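Local coordinates for protein nucleoporin nup120 (Schizosaccharomyces pombe, PDB 4GQ2) that serves as a structural constituent of the nuclear pore complex, whose components can also act as docking partners for transiently associated transport factors, at residues A828-I833 against L848-S853; L816-F821 against Q876-R881; E809-T814 against W835-P840. All blocks are in the same frame, centred on the assembly; numbering follows the deposited sequence.

Contact 1: A828-I833 against L848-S853; sequences ACMQLI and LIYLKS
Ile849 meets Cys829, Met830 and Ile833 where two successive helices of the C-terminal alpha-helical solenoid, a HEAT-repeat region, pack at a steep angle. The axes of 828-832 and 848-852 come within 9.6 Å at 123°, and Met830 faces Ile849 in the backbone register. The contact is mainly apolar, and Met830 can be followed outward along it. Its CB lies near the Ser853 hydroxyl and CG2 of Ile849. CG is anti to the backbone N (chi1 -170°), and it too passes Ser853 OG. The bend at chi2 then brings SD to 3.7 Å from Ser853 OG and 4.0 Å from Ile849 CG2. From there CE reaches the rim of the tyrosine, 3.7 Å from Tyr850 CE1, close to the ring plane, while the sulfur itself makes an oblique Met-aromatic contact.

Ile833 treats the same ring differently: its CD1 sits over the middle of one face in a CH-pi contact, and it also touches Ile849 CG2 at 3.7 Å. Tyr850 is thus held by one methyl at its edge and another over its face, and helix 856-864 packs against it as well. Ser853, just past the helix end, turns its hydroxyl back on the preceding turn: OG donates to Ile849 O at 2.9 Å, approaching from above the carbonyl plane.

Contact 2: L816-F821 against Q876-R881; sequences LVEKLF and QFAVLR
Glu818 and Phe877 are the residues whose backbones draw nearest, with CA of Glu818 7.3 Å from CA of Phe877, as a regular helical turn meets a chain without regular structure. Segment 816-821 is helix throughout, whereas 876-881 is a linker in which Leu880 N bonds back to Phe877 O as the chain winds up toward helix 881-889. The main link is one carboxylate oxygen. OE2 of Glu818 accepts from Val879 N at 3.0 Å, with an N-H...O angle of 155°, and the donor arrives nearly along the C-O axis. Ala878 N is almost as close to this oxygen but badly angled; it donates instead to a water.

That water sits at a crossing of four bonds: it gives its protons to Glu818 OE1 and Gln876 O and accepts from Ala878 N and Lys819 NZ. Both carboxylate oxygens are therefore tied to the incoming loop, one directly and one through solvent. In this alpha-helical solenoid the bonds tie the loop before helix 881-889 to the earlier helix 812-822, although the nearest ends of the two segments are 55 residues apart in the chain.

Carbon packing frames the carboxylate. With CG anti to its backbone N (chi1 -163°), Glu818 leans toward the loop, and its CG lies 3.6 Å from Val879 CG2. Its CD comes up to the edge of the Phe877 ring, in plane, with the carboxylate turned 77° from the ring. On the other branch of the valine, CG1 of Val879 reaches Phe821 CD2 at 3.8 Å, obliquely to a ring that also meets Tyr826 edge-to-face.

Contact 3: E809-T814 against W835-P840; sequences ENDLVT and WLNSDP
Val813 and Leu836 form the apolar half of a buried contact whose other half is polar and water-bridged; it lies where the start of helix 812-822 crosses the loop joining helix 826-832 to helix 840-852 in the alpha-helical solenoid. CG1 of Val813 is the main hydrophobic point of the first segment, touching Leu836 CD2 at 3.7 Å and the CB of Trp835 at almost the same distance. The same leucine methyl presses on the helix backbone, 3.6 Å from Thr814 CA. Of the Trp835 side chain, CB is what meets this segment, since the indole leads away to Phe734 and to Glu737, which accepts from NE1.

On the polar side, Asp811 is the N-cap of the helix, though the capping bond from Val813 N to its OD2 is weak; OD1 is salt-bridged to Arg730. Asn837 stands opposite, its ND2 3.5 Å from Asp811 CG, and it is folded over its own backbone (chi1 65°). That torsion lets OD1 accept from Asp839 N at 3.2 Å, closing an Asx turn, with the donor well above the amide plane; ND2 gives a weak bond to Asp839 OD2. A leucine in place of Asn837 would probably leave Asp839 N without this acceptor and free the turn before helix 840-852 to shift.

Two waters complete the seam. One accepts from Asn837 N and donates to Asp811 OD2 at 2.9 Å; the other donates to Asp839 OD2 and is also bonded to Thr814 OG1. Arg730 and these waters probably ease the repulsion between Asp811 and Asp839, which lie on the same seam.

How the contacts relate
Contact 3 opens the series along the chain, at the start of helix 812-822, and contact 2 begins further along that same helix; 828-833 follows, and then the partner segments 835-840, 848-853 and 876-881. Contact 1 lies wholly within the span bridged by contact 2, whereas contact 3 interleaves with both. The centres are about 11 to 14 Å apart, on one side of the chain's centre, and the groups touch: Cys829 and Leu848 pack on Phe821, Ile849 and Val817 meet Leu836, and Phe877 reaches Thr814. Helix 812-822 carries a segment of contacts 2 and 3 and packs against contact 1, joining neighbouring helices and two connecting loops into one continuous part of the solenoid of this pore scaffold protein.

Contact 1: A828-I833 against L848-S853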
ATOM      1  N   ALA A 828       8.061   1.417   7.446  1.00 30.11           N
ATOM      2  CA  ALA A 828       7.341   0.190   7.088  1.00 31.74           C
ATOM      3  C   ALA A 828       7.298  -0.769   8.266  1.00 35.26           C
ATOM      4  O   ALA A 828       6.221  -1.221   8.666  1.00 39.76           O
ATOM      5  CB  ALA A 828       8.001  -0.480   5.890  1.00 34.57           C
ATOM      6  N   CYS A 829       8.475  -1.061   8.821  1.00 34.47           N
ATOM      7  CA  CYS A 829       8.617  -1.941   9.985  1.00 30.89           C
ATOM      8  C   CYS A 829       7.708  -1.526  11.150  1.00 33.95           C
ATOM      9  O   CYS A 829       6.978  -2.357  11.729  1.00 31.45           O
ATOM     10  CB  CYS A 829      10.069  -1.936  10.449  1.00 28.64           C
ATOM     11  SG  CYS A 829      11.213  -2.695   9.283  1.00 38.04           S
ATOM     12  N   MET A 830       7.753  -0.234  11.468  1.00 31.04           N
ATOM     13  CA  MET A 830       6.987   0.355  12.561  1.00 34.82           C
ATOM     14  C   MET A 830       5.482   0.255  12.300  1.00 31.83           C
ATOM     15  O   MET A 830       4.695  -0.008  13.207  1.00 34.38           O
ATOM     16  CB  MET A 830       7.412   1.817  12.768  1.00 33.67           C
ATOM     17  CG  MET A 830       6.854   2.446  14.028  1.00 43.54           C
ATOM     18  SD  MET A 830       7.469   1.681  15.543  1.00 47.45           S
ATOM     19  CE  MET A 830       6.645   2.710  16.760  1.00 47.95           C
ATOM     20  N   GLN A 831       5.098   0.444  11.048  1.00 30.64           N
ATOM     21  CA  GLN A 831       3.712   0.302  10.635  1.00 33.42           C
ATOM     22  C   GLN A 831       3.259  -1.132  10.868  1.00 36.43           C
ATOM     23  O   GLN A 831       2.110  -1.369  11.260  1.00 32.36           O
ATOM     24  CB  GLN A 831       3.586   0.644   9.144  1.00 38.63           C
ATOM     25  CG  GLN A 831       2.339   1.428   8.765  1.00 57.37           C
ATOM     26  CD  GLN A 831       2.468   2.914   9.070  1.00 62.40           C
ATOM     27  OE1 GLN A 831       3.571   3.462   9.098  1.00 60.71           O
ATOM     28  NE2 GLN A 831       1.336   3.572   9.300  1.00 58.30           N
ATOM     29  N   LEU A 832       4.178  -2.078  10.641  1.00 33.17           N
ATOM     30  CA  LEU A 832       3.865  -3.520  10.658  1.00 28.67           C
ATOM     31  C   LEU A 832       4.174  -4.213  11.985  1.00 34.53           C
ATOM     32  O   LEU A 832       3.927  -5.419  12.135  1.00 30.52           O
ATOM     33  CB  LEU A 832       4.622  -4.237   9.530  1.00 23.17           C
ATOM     34  CG  LEU A 832       4.303  -3.829   8.092  1.00 25.81           C
ATOM     35  CD1 LEU A 832       5.368  -4.376   7.151  1.00 21.83           C
ATOM     36  CD2 LEU A 832       2.907  -4.291   7.669  1.00 27.50           C
ATOM     37  N   ILE A 833       4.722  -3.459  12.938  1.00 31.24           N
ATOM     38  CA  ILE A 833       5.253  -4.046  14.175  1.00 31.11           C
ATOM     39  C   ILE A 833       4.242  -4.858  14.996  1.00 30.94           C
ATOM     40  O   ILE A 833       4.627  -5.763  15.724  1.00 39.31           O
ATOM     41  CB  ILE A 833       5.941  -2.975  15.057  1.00 43.24           C
ATOM     42  CG1 ILE A 833       7.015  -3.624  15.945  1.00 32.73           C
ATOM     43  CG2 ILE A 833       4.906  -2.132  15.826  1.00 35.28           C
ATOM     44  CD1 ILE A 833       7.962  -2.634  16.584  1.00 38.58           C
ATOM     45  N   LEU A 848      14.682  -3.443  18.141  1.00 38.21           N
ATOM     46  CA  LEU A 848      15.473  -2.707  17.162  1.00 30.61           C
ATOM     47  C   LEU A 848      14.649  -1.677  16.391  1.00 34.39           C
ATOM     48  O   LEU A 848      15.127  -0.581  16.122  1.00 36.63           O
ATOM     49  CB  LEU A 848      16.128  -3.658  16.172  1.00 33.56           C
ATOM     50  CG  LEU A 848      17.147  -4.686  16.655  1.00 35.70           C
ATOM     51  CD1 LEU A 848      17.516  -5.521  15.454  1.00 32.87           C
ATOM     52  CD2 LEU A 848      18.381  -4.027  17.256  1.00 32.50           C
ATOM     53  N   ILE A 849      13.420  -2.043  16.022  1.00 35.89           N
ATOM     54  CA  ILE A 849      12.535  -1.151  15.280  1.00 32.21           C
ATOM     55  C   ILE A 849      12.192   0.064  16.156  1.00 32.33           C
ATOM     56  O   ILE A 849      12.345   1.209  15.727  1.00 33.41           O
ATOM     57  CB  ILE A 849      11.241  -1.869  14.820  1.00 34.62           C
ATOM     58  CG1 ILE A 849      11.558  -2.944  13.776  1.00 32.38           C
ATOM     59  CG2 ILE A 849      10.233  -0.868  14.257  1.00 30.01           C
ATOM     60  CD1 ILE A 849      10.511  -4.044  13.701  1.00 33.17           C
ATOM     61  N   TYR A 850      11.758  -0.186  17.389  1.00 32.19           N
ATOM     62  CA  TYR A 850      11.483   0.911  18.315  1.00 41.25           C
ATOM     63  C   TYR A 850      12.722   1.766  18.504  1.00 43.59           C
ATOM     64  O   TYR A 850      12.620   2.989  18.561  1.00 42.29           O
ATOM     65  CB  TYR A 850      11.033   0.410  19.680  1.00 34.68           C
ATOM     66  CG  TYR A 850       9.630  -0.139  19.745  1.00 33.11           C
ATOM     67  CD1 TYR A 850       8.539   0.579  19.239  1.00 31.56           C
ATOM     68  CD2 TYR A 850       9.387  -1.354  20.370  1.00 28.58           C
ATOM     69  CE1 TYR A 850       7.249   0.072  19.329  1.00 25.52           C
ATOM     70  CE2 TYR A 850       8.118  -1.865  20.466  1.00 29.11           C
ATOM     71  CZ  TYR A 850       7.055  -1.161  19.945  1.00 29.68           C
ATOM     72  OH  TYR A 850       5.808  -1.719  20.056  1.00 31.75           O
ATOM     73  N   LEU A 851      13.887   1.120  18.601  1.00 41.83           N
ATOM     74  CA  LEU A 851      15.132   1.847  18.817  1.00 43.85           C
ATOM     75  C   LEU A 851      15.331   2.831  17.678  1.00 45.02           C
ATOM     76  O   LEU A 851      15.585   4.017  17.911  1.00 47.31           O
ATOM     77  CB  LEU A 851      16.326   0.899  18.910  1.00 50.59           C
ATOM     78  CG  LEU A 851      17.263   1.006  20.117  1.00 47.10           C
ATOM     79  CD1 LEU A 851      18.633   0.449  19.765  1.00 43.17           C
ATOM     80  CD2 LEU A 851      17.377   2.422  20.654  1.00 40.41           C
ATOM     81  N   LYS A 852      15.166   2.343  16.451  1.00 45.62           N
ATOM     82  CA  LYS A 852      15.312   3.178  15.253  1.00 52.08           C
ATOM     83  C   LYS A 852      14.233   4.259  15.123  1.00 50.56           C
ATOM     84  O   LYS A 852      14.427   5.249  14.427  1.00 47.31           O
ATOM     85  CB  LYS A 852      15.349   2.311  13.990  1.00 42.30           C
ATOM     86  CG  LYS A 852      16.613   1.474  13.842  1.00 47.39           C
ATOM     87  CD  LYS A 852      17.832   2.337  13.530  1.00 52.66           C
ATOM     88  CE  LYS A 852      19.105   1.507  13.495  1.00 48.67           C
ATOM     89  NZ  LYS A 852      20.311   2.374  13.511  1.00 45.15           N
ATOM     90  N   SER A 853      13.107   4.067  15.804  1.00 53.95           N
ATOM     91  CA  SER A 853      11.971   4.982  15.700  1.00 47.63           C
ATOM     92  C   SER A 853      11.933   5.993  16.844  1.00 47.42           C
ATOM     93  O   SER A 853      10.930   6.676  17.042  1.00 46.04           O
ATOM     94  CB  SER A 853      10.667   4.186  15.633  1.00 46.69           C
ATOM     95  OG  SER A 853      10.713   3.256  14.560  1.00 53.87           O
TER

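Contact 2: L816-F821 against Q876-R881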
ATOM      1  N   LEU A 816       9.932 -11.258   6.691  1.00 33.63           N
ATOM      2  CA  LEU A 816       9.711 -10.106   5.831  1.00 36.35           C
ATOM      3  C   LEU A 816      10.149  -8.812   6.515  1.00 35.33           C
ATOM      4  O   LEU A 816      10.912  -8.033   5.928  1.00 34.26           O
ATOM      5  CB  LEU A 816       8.255 -10.027   5.341  1.00 30.74           C
ATOM      6  CG  LEU A 816       7.886  -8.778   4.533  1.00 33.14           C
ATOM      7  CD1 LEU A 816       8.805  -8.616   3.327  1.00 29.02           C
ATOM      8  CD2 LEU A 816       6.422  -8.821   4.102  1.00 33.81           C
ATOM      9  N   VAL A 817       9.691  -8.606   7.750  1.00 31.43           N
ATOM     10  CA  VAL A 817      10.036  -7.401   8.520  1.00 35.24           C
ATOM     11  C   VAL A 817      11.547  -7.281   8.753  1.00 36.04           C
ATOM     12  O   VAL A 817      12.116  -6.177   8.656  1.00 33.32           O
ATOM     13  CB  VAL A 817       9.274  -7.331   9.866  1.00 33.01           C
ATOM     14  CG1 VAL A 817       9.731  -6.143  10.694  1.00 35.92           C
ATOM     15  CG2 VAL A 817       7.774  -7.245   9.623  1.00 30.35           C
ATOM     16  N   GLU A 818      12.193  -8.416   9.022  1.00 34.88           N
ATOM     17  CA  GLU A 818      13.639  -8.444   9.257  1.00 39.13           C
ATOM     18  C   GLU A 818      14.390  -7.933   8.028  1.00 38.66           C
ATOM     19  O   GLU A 818      15.326  -7.145   8.158  1.00 39.06           O
ATOM     20  CB  GLU A 818      14.109  -9.850   9.662  1.00 46.55           C
ATOM     21  CG  GLU A 818      15.485  -9.905  10.318  1.00 46.39           C
ATOM     22  CD  GLU A 818      16.608 -10.277   9.362  1.00 55.69           C
ATOM     23  OE1 GLU A 818      16.330 -10.614   8.192  1.00 58.42           O
ATOM     24  OE2 GLU A 818      17.782 -10.244   9.785  1.00 56.07           O
ATOM     25  N   LYS A 819      13.951  -8.352   6.842  1.00 42.66           N
ATOM     26  CA  LYS A 819      14.558  -7.887   5.590  1.00 38.58           C
ATOM     27  C   LYS A 819      14.318  -6.404   5.348  1.00 37.47           C
ATOM     28  O   LYS A 819      15.219  -5.680   4.903  1.00 39.90           O
ATOM     29  CB  LYS A 819      14.058  -8.699   4.401  1.00 42.17           C
ATOM     30  CG  LYS A 819      14.686 -10.076   4.271  1.00 46.91           C
ATOM     31  CD  LYS A 819      16.172  -9.981   3.947  1.00 50.37           C
ATOM     32  CE  LYS A 819      16.768 -11.345   3.645  1.00 52.31           C
ATOM     33  NZ  LYS A 819      16.470 -12.336   4.715  1.00 56.53           N
ATOM     34  N   LEU A 820      13.104  -5.952   5.646  1.00 39.13           N
ATOM     35  CA  LEU A 820      12.768  -4.534   5.515  1.00 37.13           C
ATOM     36  C   LEU A 820      13.695  -3.716   6.408  1.00 39.67           C
ATOM     37  O   LEU A 820      14.197  -2.664   6.004  1.00 35.59           O
ATOM     38  CB  LEU A 820      11.296  -4.274   5.869  1.00 29.28           C
ATOM     39  CG  LEU A 820      10.232  -4.671   4.832  1.00 33.46           C
ATOM     40  CD1 LEU A 820       8.824  -4.590   5.420  1.00 29.51           C
ATOM     41  CD2 LEU A 820      10.335  -3.795   3.593  1.00 33.03           C
ATOM     42  N   PHE A 821      13.927  -4.233   7.615  1.00 39.10           N
ATOM     43  CA  PHE A 821      14.792  -3.585   8.579  1.00 35.12           C
ATOM     44  C   PHE A 821      16.200  -3.461   8.022  1.00 35.49           C
ATOM     45  O   PHE A 821      16.749  -2.360   7.978  1.00 50.67           O
ATOM     46  CB  PHE A 821      14.790  -4.325   9.920  1.00 34.48           C
ATOM     47  CG  PHE A 821      15.520  -3.590  11.003  1.00 35.78           C
ATOM     48  CD1 PHE A 821      14.881  -2.586  11.729  1.00 31.54           C
ATOM     49  CD2 PHE A 821      16.858  -3.878  11.283  1.00 32.08           C
ATOM     50  CE1 PHE A 821      15.556  -1.893  12.724  1.00 35.89           C
ATOM     51  CE2 PHE A 821      17.537  -3.184  12.276  1.00 39.49           C
ATOM     52  CZ  PHE A 821      16.884  -2.191  12.998  1.00 38.35           C
ATOM     53  N   GLN A 876      20.068 -17.632   9.490  1.00 58.15           N
ATOM     54  CA  GLN A 876      19.068 -17.015   8.605  1.00 62.65           C
ATOM     55  C   GLN A 876      18.881 -15.494   8.717  1.00 68.71           C
ATOM     56  O   GLN A 876      18.551 -14.829   7.715  1.00 54.10           O
ATOM     57  CB  GLN A 876      17.711 -17.705   8.776  1.00 60.58           C
ATOM     58  CG  GLN A 876      16.801 -17.530   7.569  1.00 77.88           C
ATOM     59  CD  GLN A 876      15.354 -17.888   7.845  1.00 90.95           C
ATOM     60  OE1 GLN A 876      14.479 -17.022   7.837  1.00 80.34           O
ATOM     61  NE2 GLN A 876      15.092 -19.169   8.077  1.00 95.31           N
ATOM     62  N   PHE A 877      19.086 -14.959   9.923  1.00 54.06           N
ATOM     63  CA  PHE A 877      18.805 -13.557  10.205  1.00 46.89           C
ATOM     64  C   PHE A 877      20.071 -12.756  10.428  1.00 48.05           C
ATOM     65  O   PHE A 877      20.741 -12.906  11.448  1.00 57.76           O
ATOM     66  CB  PHE A 877      17.896 -13.416  11.426  1.00 46.66           C
ATOM     67  CG  PHE A 877      16.623 -14.206  11.334  1.00 46.80           C
ATOM     68  CD1 PHE A 877      15.554 -13.745  10.575  1.00 42.26           C
ATOM     69  CD2 PHE A 877      16.487 -15.409  12.018  1.00 40.51           C
ATOM     70  CE1 PHE A 877      14.373 -14.472  10.493  1.00 39.04           C
ATOM     71  CE2 PHE A 877      15.306 -16.135  11.951  1.00 40.76           C
ATOM     72  CZ  PHE A 877      14.248 -15.664  11.189  1.00 43.39           C
ATOM     73  N   ALA A 878      20.372 -11.882   9.477  1.00 47.11           N
ATOM     74  CA  ALA A 878      21.554 -11.032   9.548  1.00 44.86           C
ATOM     75  C   ALA A 878      21.514 -10.001  10.684  1.00 52.02           C
ATOM     76  O   ALA A 878      22.550  -9.435  11.018  1.00 50.68           O
ATOM     77  CB  ALA A 878      21.782 -10.341   8.214  1.00 45.97           C
ATOM     78  N   VAL A 879      20.337  -9.744  11.266  1.00 45.72           N
ATOM     79  CA  VAL A 879      20.265  -8.845  12.435  1.00 46.88           C
ATOM     80  C   VAL A 879      20.972  -9.451  13.649  1.00 42.22           C
ATOM     81  O   VAL A 879      21.299  -8.743  14.588  1.00 40.34           O
ATOM     82  CB  VAL A 879      18.820  -8.439  12.846  1.00 45.57           C
ATOM     83  CG1 VAL A 879      18.242  -7.420  11.884  1.00 50.64           C
ATOM     84  CG2 VAL A 879      17.906  -9.653  12.984  1.00 48.74           C
ATOM     85  N   LEU A 880      21.202 -10.763  13.617  1.00 49.24           N
ATOM     86  CA  LEU A 880      21.838 -11.478  14.724  1.00 42.01           C
ATOM     87  C   LEU A 880      23.368 -11.439  14.673  1.00 50.34           C
ATOM     88  O   LEU A 880      24.025 -11.891  15.611  1.00 47.42           O
ATOM     89  CB  LEU A 880      21.351 -12.930  14.787  1.00 41.95           C
ATOM     90  CG  LEU A 880      19.855 -13.204  14.982  1.00 43.15           C
ATOM     91  CD1 LEU A 880      19.609 -14.684  15.231  1.00 42.08           C
ATOM     92  CD2 LEU A 880      19.286 -12.384  16.127  1.00 35.99           C
ATOM     93  N   ARG A 881      23.932 -10.891  13.596  1.00 48.74           N
ATOM     94  CA  ARG A 881      25.388 -10.906  13.404  1.00 55.73           C
ATOM     95  C   ARG A 881      26.180 -10.274  14.555  1.00 53.38           C
ATOM     96  O   ARG A 881      27.127 -10.886  15.050  1.00 58.83           O
ATOM     97  CB  ARG A 881      25.813 -10.334  12.034  1.00 59.55           C
ATOM     98  CG  ARG A 881      25.527  -8.854  11.813  1.00 81.89           C
ATOM     99  CD  ARG A 881      26.302  -8.301  10.625  1.00 88.59           C
ATOM    100  NE  ARG A 881      27.670  -7.930  10.987  1.00 85.89           N
ATOM    101  CZ  ARG A 881      28.027  -6.744  11.477  1.00 93.81           C
ATOM    102  NH1 ARG A 881      27.119  -5.791  11.673  1.00100.91           N
ATOM    103  NH2 ARG A 881      29.296  -6.505  11.776  1.00 92.16           N
TER
HETATM  104  O   HOH W   1      18.594 -11.761   6.858  1.00 43.12           O

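Contact 3: E809-T814 against W835-P840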
ATOM      1  N   GLU A 809       9.832 -24.273  10.633  1.00112.99           N
ATOM      2  CA  GLU A 809       9.948 -23.001   9.919  1.00111.92           C
ATOM      3  C   GLU A 809       9.911 -21.767  10.814  1.00101.71           C
ATOM      4  O   GLU A 809       9.320 -21.775  11.901  1.00 91.24           O
ATOM      5  CB  GLU A 809       8.881 -22.883   8.822  1.00123.32           C
ATOM      6  CG  GLU A 809       9.423 -22.844   7.396  1.00118.49           C
ATOM      7  CD  GLU A 809      10.317 -24.023   7.055  1.00124.22           C
ATOM      8  OE1 GLU A 809       9.826 -24.969   6.405  1.00139.66           O
ATOM      9  OE2 GLU A 809      11.508 -24.006   7.433  1.00113.14           O
ATOM     10  N   ASN A 810      10.573 -20.716  10.343  1.00 75.81           N
ATOM     11  CA  ASN A 810      10.473 -19.408  10.958  1.00 79.99           C
ATOM     12  C   ASN A 810       9.207 -18.703  10.487  1.00 69.73           C
ATOM     13  O   ASN A 810       8.614 -19.075   9.472  1.00 75.89           O
ATOM     14  CB  ASN A 810      11.712 -18.567  10.641  1.00 82.45           C
ATOM     15  CG  ASN A 810      12.934 -19.001  11.433  1.00 85.62           C
ATOM     16  OD1 ASN A 810      12.848 -19.301  12.627  1.00 76.53           O
ATOM     17  ND2 ASN A 810      14.086 -19.025  10.773  1.00 76.59           N
ATOM     18  N   ASP A 811       8.800 -17.689  11.236  1.00 49.81           N
ATOM     19  CA  ASP A 811       7.602 -16.938  10.927  1.00 45.95           C
ATOM     20  C   ASP A 811       7.801 -15.989   9.752  1.00 41.22           C
ATOM     21  O   ASP A 811       8.799 -15.261   9.679  1.00 41.39           O
ATOM     22  CB  ASP A 811       7.150 -16.147  12.146  1.00 40.13           C
ATOM     23  CG  ASP A 811       5.726 -15.701  12.033  1.00 42.60           C
ATOM     24  OD1 ASP A 811       4.844 -16.581  11.987  1.00 54.89           O
ATOM     25  OD2 ASP A 811       5.483 -14.480  11.985  1.00 47.53           O
ATOM     26  N   LEU A 812       6.829 -15.998   8.848  1.00 35.54           N
ATOM     27  CA  LEU A 812       6.839 -15.143   7.657  1.00 38.61           C
ATOM     28  C   LEU A 812       6.893 -13.643   7.981  1.00 32.21           C
ATOM     29  O   LEU A 812       7.576 -12.877   7.289  1.00 35.22           O
ATOM     30  CB  LEU A 812       5.618 -15.465   6.798  1.00 41.37           C
ATOM     31  CG  LEU A 812       5.414 -14.951   5.366  1.00 50.95           C
ATOM     32  CD1 LEU A 812       4.982 -13.484   5.329  1.00 39.48           C
ATOM     33  CD2 LEU A 812       6.632 -15.218   4.495  1.00 60.57           C
ATOM     34  N   VAL A 813       6.191 -13.225   9.031  1.00 34.46           N
ATOM     35  CA  VAL A 813       6.211 -11.815   9.439  1.00 32.44           C
ATOM     36  C   VAL A 813       7.623 -11.430   9.844  1.00 33.76           C
ATOM     37  O   VAL A 813       8.152 -10.420   9.390  1.00 34.69           O
ATOM     38  CB  VAL A 813       5.228 -11.518  10.586  1.00 31.20           C
ATOM     39  CG1 VAL A 813       5.394 -10.094  11.077  1.00 30.24           C
ATOM     40  CG2 VAL A 813       3.793 -11.742  10.130  1.00 32.57           C
ATOM     41  N   THR A 814       8.242 -12.259  10.679  1.00 36.09           N
ATOM     42  CA  THR A 814       9.590 -11.980  11.146  1.00 32.73           C
ATOM     43  C   THR A 814      10.553 -11.879   9.971  1.00 34.84           C
ATOM     44  O   THR A 814      11.334 -10.928   9.888  1.00 32.29           O
ATOM     45  CB  THR A 814      10.073 -13.026  12.156  1.00 34.69           C
ATOM     46  OG1 THR A 814       9.129 -13.121  13.233  1.00 35.96           O
ATOM     47  CG2 THR A 814      11.420 -12.631  12.707  1.00 30.67           C
ATOM     48  N   TRP A 835       2.208  -7.051  14.018  1.00 31.31           N
ATOM     49  CA  TRP A 835       2.083  -8.398  13.449  1.00 32.92           C
ATOM     50  C   TRP A 835       3.146  -9.351  13.925  1.00 37.55           C
ATOM     51  O   TRP A 835       2.960 -10.571  13.840  1.00 30.67           O
ATOM     52  CB  TRP A 835       2.142  -8.328  11.928  1.00 25.19           C
ATOM     53  CG  TRP A 835       0.966  -7.645  11.289  1.00 27.94           C
ATOM     54  CD1 TRP A 835       0.941  -6.399  10.684  1.00 31.44           C
ATOM     55  CD2 TRP A 835      -0.416  -8.158  11.167  1.00 24.72           C
ATOM     56  NE1 TRP A 835      -0.319  -6.114  10.200  1.00 30.35           N
ATOM     57  CE2 TRP A 835      -1.175  -7.126  10.456  1.00 26.17           C
ATOM     58  CE3 TRP A 835      -1.063  -9.323  11.549  1.00 23.98           C
ATOM     59  CZ2 TRP A 835      -2.519  -7.283  10.144  1.00 25.47           C
ATOM     60  CZ3 TRP A 835      -2.422  -9.468  11.237  1.00 25.21           C
ATOM     61  CH2 TRP A 835      -3.132  -8.469  10.557  1.00 22.14           C
ATOM     62  N   LEU A 836       4.278  -8.817  14.401  1.00 33.88           N
ATOM     63  CA  LEU A 836       5.380  -9.661  14.894  1.00 32.33           C
ATOM     64  C   LEU A 836       4.932 -10.426  16.123  1.00 33.91           C
ATOM     65  O   LEU A 836       4.290  -9.860  17.005  1.00 37.26           O
ATOM     66  CB  LEU A 836       6.630  -8.832  15.209  1.00 28.75           C
ATOM     67  CG  LEU A 836       7.456  -8.338  14.018  1.00 29.81           C
ATOM     68  CD1 LEU A 836       8.427  -7.257  14.464  1.00 26.36           C
ATOM     69  CD2 LEU A 836       8.199  -9.485  13.336  1.00 30.58           C
ATOM     70  N   ASN A 837       5.252 -11.717  16.168  1.00 31.45           N
ATOM     71  CA  ASN A 837       4.803 -12.573  17.263  1.00 30.88           C
ATOM     72  C   ASN A 837       5.739 -12.508  18.474  1.00 34.18           C
ATOM     73  O   ASN A 837       6.580 -11.615  18.549  1.00 41.36           O
ATOM     74  CB  ASN A 837       4.575 -14.021  16.774  1.00 41.06           C
ATOM     75  CG  ASN A 837       5.855 -14.712  16.297  1.00 38.21           C
ATOM     76  OD1 ASN A 837       6.975 -14.326  16.639  1.00 40.00           O
ATOM     77  ND2 ASN A 837       5.681 -15.765  15.519  1.00 44.19           N
ATOM     78  N   SER A 838       5.606 -13.460  19.399  1.00 39.13           N
ATOM     79  CA  SER A 838       6.331 -13.444  20.677  1.00 38.74           C
ATOM     80  C   SER A 838       7.623 -14.266  20.745  1.00 38.92           C
ATOM     81  O   SER A 838       8.234 -14.341  21.800  1.00 45.49           O
ATOM     82  CB  SER A 838       5.406 -13.882  21.801  1.00 41.74           C
ATOM     83  OG  SER A 838       4.392 -12.919  21.994  1.00 62.50           O
ATOM     84  N   ASP A 839       8.027 -14.882  19.636  1.00 43.18           N
ATOM     85  CA  ASP A 839       9.337 -15.543  19.543  1.00 50.61           C
ATOM     86  C   ASP A 839      10.464 -14.550  19.886  1.00 53.65           C
ATOM     87  O   ASP A 839      10.355 -13.361  19.577  1.00 46.26           O
ATOM     88  CB  ASP A 839       9.569 -16.121  18.136  1.00 48.45           C
ATOM     89  CG  ASP A 839       8.449 -17.049  17.679  1.00 64.15           C
ATOM     90  OD1 ASP A 839       7.822 -17.704  18.537  1.00 61.31           O
ATOM     91  OD2 ASP A 839       8.197 -17.127  16.454  1.00 66.70           O
ATOM     92  N   PRO A 840      11.541 -15.033  20.534  1.00 46.33           N
ATOM     93  CA  PRO A 840      12.636 -14.145  20.928  1.00 40.66           C
ATOM     94  C   PRO A 840      13.216 -13.291  19.801  1.00 37.78           C
ATOM     95  O   PRO A 840      13.405 -12.092  19.991  1.00 42.91           O
ATOM     96  CB  PRO A 840      13.676 -15.115  21.496  1.00 38.46           C
ATOM     97  CG  PRO A 840      12.838 -16.201  22.099  1.00 41.50           C
ATOM     98  CD  PRO A 840      11.670 -16.364  21.160  1.00 40.48           C
TER
HETATM   99  O   HOH W   2       6.732 -12.759  13.982  1.00 31.50           O
HETATM  100  O   HOH W   3       9.551 -15.231  14.883  1.00 46.49           O